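Local atomic coordinates of alkaline phosphatase (Thermus thermophilus, PDB entry 7KWD), a protein that probably hydrolyses phosphate monoesters as a homodimeric alkaline phosphatase that uses two zinc ions and one magnesium ion. Residues G81-Y86 and I313-H318. Residues are numbered along the deposited sequence; the frame is centred on the assembly and turned at random.
Sequences GLINTY and IVVSDH. With ZN (zinc ion), chain E.
I83 of strand 80-84 and T85, just past its end, meet residues 315-318 through van der Waals contacts of methyl groups with a methyl and with backbone atoms; no hydrogen bond crosses between the two segments. The apolar part is the methyl pair I83 CD1 and V315 CG2, 3.7 Å apart, with the two side chains crossing at about a right angle and F102 of helix 95-104 touching both. A second set of contacts joins methyl to backbone. I83 has CG1 between its backbone N and carbonyl carbon (chi1 50°), which carries CD1 to 3.2 Å from S316 O; T85 CG2 lies 3.4 Å from D317 O and 3.8 Å from H318 CA. Strand 438-443 pairs with both 80-84 and 310-325, and V438 touches I83, T85 and S316, so the strands flank a shared one and their side chains meet over it. They belong to the central beta structure of the alkaline phosphatase fold, where strand ends and following loops supply metal ligands. Coordination follows directly: D317 OD2 and H318 NE2 each bind the zinc ion at 2.2 Å, and D47 and S95, the latter predicted to form the phosphoserine intermediate, complete the site. Further contacts probably hold these ligands in place: G48 N donates to D317 OD1, which sits 3.2 Å above one face of the H318 ring, toward its rim, while H433 stacks on that imidazole. S316 OG hydrogen-bonds F49 O and receives a weak bond from H318 N.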
# COMPACT_ATOMS: atom_id res chain seq x y z
N GLY A 81 -11.85 -4.90 4.54
CA GLY A 81 -11.07 -4.04 5.39
C GLY A 81 -9.60 -4.44 5.29
O GLY A 81 -9.12 -4.88 4.26
N LEU A 82 -8.92 -4.25 6.42
CA LEU A 82 -7.48 -4.23 6.46
C LEU A 82 -7.02 -5.05 7.65
O LEU A 82 -7.63 -4.96 8.73
CB LEU A 82 -6.96 -2.81 6.62
CG LEU A 82 -7.17 -1.83 5.47
CD1 LEU A 82 -6.63 -0.44 5.87
CD2 LEU A 82 -6.54 -2.35 4.22
N ILE A 83 -5.94 -5.81 7.48
CA ILE A 83 -5.31 -6.46 8.62
C ILE A 83 -3.91 -5.90 8.85
O ILE A 83 -3.15 -5.67 7.90
CB ILE A 83 -5.25 -7.98 8.47
CG1 ILE A 83 -4.67 -8.38 7.12
CG2 ILE A 83 -6.64 -8.61 8.69
CD1 ILE A 83 -4.24 -9.82 7.13
N ASN A 84 -3.56 -5.74 10.13
CA ASN A 84 -2.16 -5.56 10.53
C ASN A 84 -1.45 -6.92 10.51
O ASN A 84 -2.00 -7.94 10.94
CB ASN A 84 -2.09 -4.93 11.93
CG ASN A 84 -2.12 -3.42 11.89
OD1 ASN A 84 -1.59 -2.79 10.97
ND2 ASN A 84 -2.75 -2.82 12.88
N THR A 85 -0.23 -6.93 9.97
CA THR A 85 0.47 -8.18 9.72
C THR A 85 1.68 -8.40 10.61
O THR A 85 2.35 -9.43 10.49
CB THR A 85 0.94 -8.22 8.27
OG1 THR A 85 1.80 -7.08 8.03
CG2 THR A 85 -0.25 -8.16 7.35
N TYR A 86 2.01 -7.45 11.47
CA TYR A 86 3.20 -7.60 12.30
C TYR A 86 3.14 -8.87 13.14
O TYR A 86 2.08 -9.33 13.60
CB TYR A 86 3.41 -6.39 13.18
CG TYR A 86 2.27 -5.92 14.05
CD1 TYR A 86 2.07 -6.45 15.32
CD2 TYR A 86 1.47 -4.88 13.64
CE1 TYR A 86 1.04 -5.97 16.13
CE2 TYR A 86 0.46 -4.41 14.42
CZ TYR A 86 0.25 -4.95 15.68
OH TYR A 86 -0.75 -4.46 16.46
N ILE A 313 -13.43 -16.35 2.58
CA ILE A 313 -12.54 -15.30 3.07
C ILE A 313 -11.40 -15.15 2.07
O ILE A 313 -10.72 -16.14 1.78
CB ILE A 313 -11.97 -15.64 4.47
CG1 ILE A 313 -13.09 -15.78 5.48
CG2 ILE A 313 -10.93 -14.58 4.88
CD1 ILE A 313 -12.61 -16.02 6.92
N VAL A 314 -11.18 -13.93 1.58
CA VAL A 314 -10.06 -13.61 0.69
C VAL A 314 -9.16 -12.64 1.43
O VAL A 314 -9.60 -11.56 1.85
CB VAL A 314 -10.54 -13.03 -0.64
CG1 VAL A 314 -9.39 -12.87 -1.61
CG2 VAL A 314 -11.58 -13.93 -1.23
N VAL A 315 -7.89 -13.01 1.60
CA VAL A 315 -7.01 -12.26 2.47
C VAL A 315 -5.59 -12.33 1.94
O VAL A 315 -5.14 -13.37 1.43
CB VAL A 315 -7.07 -12.80 3.91
CG1 VAL A 315 -6.47 -14.19 3.97
CG2 VAL A 315 -6.38 -11.84 4.89
N SER A 316 -4.88 -11.22 2.07
CA SER A 316 -3.43 -11.23 1.88
C SER A 316 -2.76 -11.45 3.23
O SER A 316 -3.23 -10.93 4.25
CB SER A 316 -2.95 -9.91 1.28
OG SER A 316 -1.53 -9.87 1.32
N ASP A 317 -1.65 -12.22 3.24
CA ASP A 317 -0.97 -12.45 4.52
C ASP A 317 0.04 -11.37 4.89
O ASP A 317 0.39 -11.25 6.06
CB ASP A 317 -0.30 -13.83 4.55
CG ASP A 317 0.85 -13.96 3.62
OD1 ASP A 317 0.95 -13.24 2.60
OD2 ASP A 317 1.68 -14.85 3.90
N HIS A 318 0.51 -10.60 3.91
CA HIS A 318 1.36 -9.43 4.11
C HIS A 318 1.69 -8.90 2.72
O HIS A 318 1.54 -9.61 1.71
CB HIS A 318 2.67 -9.74 4.83
CG HIS A 318 3.40 -10.85 4.17
ND1 HIS A 318 4.15 -10.67 3.03
CD2 HIS A 318 3.40 -12.17 4.41
CE1 HIS A 318 4.61 -11.83 2.62
NE2 HIS A 318 4.18 -12.75 3.46
ZN ZN E . 3.62 -14.85 2.90